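Local coordinates for serine protease pet (Escherichia coli, PDB 4OM9), which is an autotransporter enterotoxin of enteroaggregative strains, a secreted serine protease that probably cleaves the host cytoskeletal protein alpha-fodrin, at residues Leu14-Asn19 and Pro48-Ala53; Gln18-Phe23 and Asp522-Arg527. All blocks are in the same frame, centred on the assembly; numbering follows the deposited sequence.

Contact 1: Leu14-Asn19 and Pro48-Ala53; sequences LDLAQN and PDFSSA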
loop_
_atom_site.group_PDB
_atom_site.type_symbol
_atom_site.label_atom_id
_atom_site.label_comp_id
_atom_site.label_asym_id
_atom_site.label_seq_id
_atom_site.Cartn_x
_atom_site.Cartn_y
_atom_site.Cartn_z
ATOM N N LEU A 14 11.175 -5.658 -21.043
ATOM C CA LEU A 14 9.714 -5.612 -21.108
ATOM C C LEU A 14 9.129 -4.717 -20.027
ATOM O O LEU A 14 8.218 -3.936 -20.287
ATOM C CB LEU A 14 9.151 -7.014 -20.966
ATOM C CG LEU A 14 9.018 -7.912 -22.193
ATOM C CD1 LEU A 14 10.099 -7.689 -23.184
ATOM C CD2 LEU A 14 8.999 -9.360 -21.781
ATOM N N ASP A 15 9.657 -4.844 -18.808
ATOM C CA ASP A 15 9.214 -4.019 -17.683
ATOM C C ASP A 15 9.353 -2.537 -18.031
ATOM O O ASP A 15 8.472 -1.733 -17.720
ATOM C CB ASP A 15 10.021 -4.323 -16.405
ATOM C CG ASP A 15 9.371 -5.385 -15.508
ATOM O OD1 ASP A 15 8.234 -5.807 -15.774
ATOM O OD2 ASP A 15 10.027 -5.804 -14.515
ATOM N N LEU A 16 10.466 -2.188 -18.672
ATOM C CA LEU A 16 10.743 -0.799 -19.005
ATOM C C LEU A 16 9.758 -0.281 -20.050
ATOM O O LEU A 16 9.264 0.833 -19.928
ATOM C CB LEU A 16 12.179 -0.633 -19.511
ATOM C CG LEU A 16 12.628 0.748 -19.995
ATOM C CD1 LEU A 16 12.324 1.843 -18.987
ATOM C CD2 LEU A 16 14.114 0.728 -20.311
ATOM N N ALA A 17 9.488 -1.089 -21.072
ATOM C CA ALA A 17 8.642 -0.640 -22.174
ATOM C C ALA A 17 7.204 -0.519 -21.702
ATOM O O ALA A 17 6.455 0.297 -22.205
ATOM C CB ALA A 17 8.726 -1.595 -23.370
ATOM N N GLN A 18 6.826 -1.318 -20.712
ATOM C CA GLN A 18 5.426 -1.406 -20.353
ATOM C C GLN A 18 5.179 -0.711 -19.025
ATOM O O GLN A 18 4.100 -0.844 -18.435
ATOM C CB GLN A 18 5.001 -2.880 -20.337
ATOM C CG GLN A 18 5.305 -3.549 -21.692
ATOM C CD GLN A 18 5.080 -5.036 -21.689
ATOM O OE1 GLN A 18 4.189 -5.542 -20.994
ATOM N NE2 GLN A 18 5.882 -5.758 -22.473
ATOM N N ASN A 19 6.184 0.052 -18.581
ATOM C CA ASN A 19 6.102 0.799 -17.326
ATOM C C ASN A 19 5.669 -0.087 -16.143
ATOM O O ASN A 19 4.795 0.272 -15.347
ATOM C CB ASN A 19 5.149 1.988 -17.473
ATOM C CG ASN A 19 5.737 3.109 -18.314
ATOM O OD1 ASN A 19 5.123 3.552 -19.282
ATOM N ND2 ASN A 19 6.917 3.575 -17.949
ATOM N N PRO A 48 10.282 7.439 -18.916
ATOM C CA PRO A 48 9.188 7.936 -19.765
ATOM C C PRO A 48 7.864 7.261 -19.449
ATOM O O PRO A 48 7.841 6.179 -18.852
ATOM C CB PRO A 48 9.638 7.573 -21.187
ATOM C CG PRO A 48 11.143 7.386 -21.079
ATOM C CD PRO A 48 11.382 6.847 -19.694
ATOM N N ASP A 49 6.767 7.903 -19.833
ATOM C CA ASP A 49 5.480 7.236 -19.881
ATOM C C ASP A 49 5.320 6.725 -21.302
ATOM O O ASP A 49 5.172 7.503 -22.249
ATOM C CB ASP A 49 4.341 8.187 -19.487
ATOM C CG ASP A 49 2.970 7.501 -19.463
ATOM O OD1 ASP A 49 2.706 6.606 -20.293
ATOM O OD2 ASP A 49 2.142 7.870 -18.602
ATOM N N PHE A 50 5.354 5.415 -21.458
ATOM C CA PHE A 50 5.193 4.825 -22.774
ATOM C C PHE A 50 3.748 4.491 -23.178
ATOM O O PHE A 50 3.533 3.747 -24.143
ATOM C CB PHE A 50 6.027 3.562 -22.871
ATOM C CG PHE A 50 7.491 3.800 -22.710
ATOM C CD1 PHE A 50 8.167 4.632 -23.591
ATOM C CD2 PHE A 50 8.202 3.183 -21.677
ATOM C CE1 PHE A 50 9.519 4.849 -23.450
ATOM C CE2 PHE A 50 9.566 3.390 -21.541
ATOM C CZ PHE A 50 10.228 4.220 -22.423
ATOM N N SER A 51 2.754 5.032 -22.486
ATOM C CA SER A 51 1.384 4.625 -22.811
ATOM C C SER A 51 0.841 5.229 -24.129
ATOM O O SER A 51 -0.208 4.823 -24.580
ATOM C CB SER A 51 0.438 4.952 -21.659
ATOM O OG SER A 51 0.518 6.314 -21.291
ATOM N N SER A 52 1.564 6.142 -24.775
ATOM C CA SER A 52 1.116 6.653 -26.092
ATOM C C SER A 52 1.437 5.687 -27.247
ATOM O O SER A 52 0.922 5.835 -28.371
ATOM C CB SER A 52 1.736 8.017 -26.377
ATOM O OG SER A 52 1.483 8.914 -25.310
ATOM N N ALA A 53 2.271 4.691 -26.966
ATOM C CA ALA A 53 2.602 3.658 -27.946
ATOM C C ALA A 53 1.401 2.752 -28.231
ATOM O O ALA A 53 0.645 2.411 -27.320
ATOM C CB ALA A 53 3.807 2.808 -27.459
HETATM O O HOH W 1 3.483 0.740 -22.566
#
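N19 and F50 show how one side-chain amide can read the backbone of a distant loop. In the chymotrypsin-like protease domain expected of clan PA, N19 follows helix 10-17, and both ends of its amide are engaged by residues 48-53. OD1 accepts the N-H of F50 at 2.9 Å, in the carbonyl plane and on a lone pair, while ND2 donates to P48 O, also at 2.9 Å. Because N19 CG stands anti to its carbonyl carbon (chi1 -73°), the amide extends toward the loop. F23 O takes a further bond from ND2, and the three together fix the amide's rotation.

The tight side is the F50 ring. Its edge meets the helix end, with CE2 3.0 Å from L16 O, and the L16 methyl CD1 packs at 4.1 Å from the same CE2. P48 CB lies over one ring face, toward the rim, and V150 of strand 143-151 touches F50 from beyond the contact.

Toward solvent the packing thins. Exposed D49 points away from the helix and bonds within its own loop, its OD1 accepting S51 N in an Asx turn. Between A17 O and F50 O a water bridges the segments, donating to the former at 3.0 Å and only weakly to the latter at 3.4 Å.

Contact 2: Gln18-Phe23 and Asp522-Arg527; sequences QNKGVF and DHAIFR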
loop_
_atom_site.group_PDB
_atom_site.type_symbol
_atom_site.label_atom_id
_atom_site.label_comp_id
_atom_site.label_asym_id
_atom_site.label_seq_id
_atom_site.Cartn_x
_atom_site.Cartn_y
_atom_site.Cartn_z
ATOM N N GLN A 18 6.826 -1.318 -20.712
ATOM C CA GLN A 18 5.426 -1.406 -20.353
ATOM C C GLN A 18 5.179 -0.711 -19.025
ATOM O O GLN A 18 4.100 -0.844 -18.435
ATOM C CB GLN A 18 5.001 -2.880 -20.337
ATOM C CG GLN A 18 5.305 -3.549 -21.692
ATOM C CD GLN A 18 5.080 -5.036 -21.689
ATOM O OE1 GLN A 18 4.189 -5.542 -20.994
ATOM N NE2 GLN A 18 5.882 -5.758 -22.473
ATOM N N ASN A 19 6.184 0.052 -18.581
ATOM C CA ASN A 19 6.102 0.799 -17.326
ATOM C C ASN A 19 5.669 -0.087 -16.143
ATOM O O ASN A 19 4.795 0.272 -15.347
ATOM C CB ASN A 19 5.149 1.988 -17.473
ATOM C CG ASN A 19 5.737 3.109 -18.314
ATOM O OD1 ASN A 19 5.123 3.552 -19.282
ATOM N ND2 ASN A 19 6.917 3.575 -17.949
ATOM N N LYS A 20 6.313 -1.243 -16.046
ATOM C CA LYS A 20 6.077 -2.213 -14.995
ATOM C C LYS A 20 7.269 -2.291 -14.038
ATOM O O LYS A 20 8.366 -1.847 -14.365
ATOM C CB LYS A 20 5.798 -3.582 -15.619
ATOM C CG LYS A 20 4.555 -3.631 -16.515
ATOM C CD LYS A 20 3.305 -3.740 -15.667
ATOM C CE LYS A 20 2.050 -3.639 -16.514
ATOM N NZ LYS A 20 0.852 -3.465 -15.645
ATOM N N GLY A 21 7.043 -2.854 -12.852
ATOM C CA GLY A 21 8.105 -3.088 -11.884
ATOM C C GLY A 21 8.745 -1.824 -11.355
ATOM O O GLY A 21 8.055 -0.996 -10.762
ATOM N N VAL A 22 10.058 -1.665 -11.569
ATOM C CA VAL A 22 10.743 -0.455 -11.104
ATOM C C VAL A 22 10.625 0.707 -12.070
ATOM O O VAL A 22 11.096 1.804 -11.773
ATOM C CB VAL A 22 12.251 -0.677 -10.849
ATOM C CG1 VAL A 22 12.483 -1.694 -9.685
ATOM C CG2 VAL A 22 12.982 -1.057 -12.146
ATOM N N PHE A 23 10.003 0.470 -13.221
ATOM C CA PHE A 23 9.999 1.457 -14.291
ATOM C C PHE A 23 8.663 2.194 -14.397
ATOM O O PHE A 23 8.166 2.450 -15.503
ATOM C CB PHE A 23 10.319 0.793 -15.626
ATOM C CG PHE A 23 11.693 0.185 -15.694
ATOM C CD1 PHE A 23 12.814 0.987 -15.768
ATOM C CD2 PHE A 23 11.854 -1.193 -15.721
ATOM C CE1 PHE A 23 14.078 0.435 -15.866
ATOM C CE2 PHE A 23 13.092 -1.747 -15.821
ATOM C CZ PHE A 23 14.217 -0.928 -15.888
ATOM N N ASP A 522 3.236 -5.420 -10.065
ATOM C CA ASP A 522 3.043 -6.109 -11.346
ATOM C C ASP A 522 4.280 -6.016 -12.241
ATOM O O ASP A 522 4.945 -4.980 -12.295
ATOM C CB ASP A 522 1.835 -5.541 -12.107
ATOM C CG ASP A 522 0.558 -5.571 -11.291
ATOM O OD1 ASP A 522 0.082 -6.684 -11.000
ATOM O OD2 ASP A 522 0.021 -4.495 -10.957
ATOM N N HIS A 523 4.583 -7.108 -12.929
ATOM C CA HIS A 523 5.632 -7.113 -13.918
ATOM C C HIS A 523 5.058 -7.576 -15.239
ATOM O O HIS A 523 3.957 -8.146 -15.307
ATOM C CB HIS A 523 6.811 -8.017 -13.499
ATOM C CG HIS A 523 7.481 -7.581 -12.239
ATOM N ND1 HIS A 523 8.646 -6.837 -12.226
ATOM C CD2 HIS A 523 7.130 -7.737 -10.935
ATOM C CE1 HIS A 523 8.998 -6.582 -10.985
ATOM N NE2 HIS A 523 8.090 -7.111 -10.177
ATOM N N ALA A 524 5.812 -7.302 -16.297
ATOM C CA ALA A 524 5.488 -7.780 -17.622
ATOM C C ALA A 524 5.686 -9.284 -17.653
ATOM O O ALA A 524 6.471 -9.843 -16.874
ATOM C CB ALA A 524 6.375 -7.099 -18.672
ATOM N N ILE A 525 4.977 -9.941 -18.559
ATOM C CA ILE A 525 5.242 -11.338 -18.839
ATOM C C ILE A 525 5.573 -11.463 -20.317
ATOM O O ILE A 525 5.520 -10.484 -21.049
ATOM C CB ILE A 525 4.049 -12.226 -18.479
ATOM C CG1 ILE A 525 2.876 -11.954 -19.430
ATOM C CG2 ILE A 525 3.639 -12.010 -17.008
ATOM C CD1 ILE A 525 1.611 -12.686 -19.025
ATOM N N PHE A 526 5.914 -12.667 -20.748
ATOM C CA PHE A 526 6.297 -12.897 -22.127
ATOM C C PHE A 526 5.089 -13.256 -22.982
ATOM O O PHE A 526 5.073 -12.967 -24.184
ATOM C CB PHE A 526 7.336 -14.006 -22.205
ATOM C CG PHE A 526 8.489 -13.826 -21.255
ATOM C CD1 PHE A 526 9.374 -12.765 -21.410
ATOM C CD2 PHE A 526 8.704 -14.731 -20.227
ATOM C CE1 PHE A 526 10.433 -12.594 -20.551
ATOM C CE2 PHE A 526 9.755 -14.570 -19.371
ATOM C CZ PHE A 526 10.624 -13.496 -19.532
ATOM N N ARG A 527 4.080 -13.876 -22.357
ATOM C CA ARG A 527 2.914 -14.401 -23.076
ATOM C C ARG A 527 1.781 -14.736 -22.098
ATOM O O ARG A 527 2.010 -15.429 -21.105
ATOM C CB ARG A 527 3.317 -15.644 -23.887
ATOM C CG ARG A 527 2.225 -16.214 -24.787
ATOM C CD ARG A 527 2.683 -17.495 -25.491
ATOM N NE ARG A 527 2.915 -18.605 -24.563
ATOM C CZ ARG A 527 3.715 -19.644 -24.807
ATOM N NH1 ARG A 527 4.380 -19.727 -25.954
ATOM N NH2 ARG A 527 3.856 -20.602 -23.902
HETATM O O HOH W 2 3.871 -8.262 -20.745
#
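K20, A524 and D522 bury the most surface here, and K20 lies along the backbone of D522-A524. The lysine touches with its aliphatic part: CB is 3.7 Å from D522 O and 3.8 Å from A524 N, and CG follows the same backbone. A bend at chi2 (-79°) carries the rest of the chain alongside D522. NZ stops 4.9 Å from D522 OD2, too far for contact, and the carboxylate instead has S625 as a partner through OD1.

D522 contributes chiefly its carbonyl. G21 N donates to D522 O at 3.0 Å, approaching nearly along the C=O axis, although the bond is bent at its hydrogen (139°). G21 belongs to the type II' turn K20-F23, and its CA lies 3.7 Å from H523 CE1; that imidazole is tied through NE2 to D575.

A524 offers its methyl to the Q18 amide, CB lying 3.5 Å from OE1. The backbone carbonyls of D169 and L171 hold NE2, leaving OE1 on the side of A524. A water shared by Q18 OE1 and I525 O appears to join the two segments beside this methyl, though acceptors in its reach outnumber its protons.

The chemistry is thus mostly backbone polarity and aliphatic packing. Between the two segments the one direct hydrogen bond is G21 N to D522 O, and the opposite charges of K20 and D522 would add, at most, a longer-range attraction.

In the fold
Contacts 1 and 2 overlap in sequence, sharing Q18 and N19, and their centres lie 9 Å apart. They illustrate how a helix end and the turn after it can serve two neighbours: P48-A53, nearby in sequence, and D522-R527, which follows strand 514-520 of the beta-helical stalk almost 500 residues later. Within residues 14-23, a probable hydrogen bond from K20 N to D15 O (2.8 Å) closes the helix end, consistent with a Schellman motif, and L16 CD1 packs 3.4 Å from F23 CD1. The join to the stalk segment rests on the D15 carboxylate, OD2 meeting H523 ND1 (2.9 Å) and OD1 bonding A524 N, and on L14 CD2, 3.4 Å from F526 CD1.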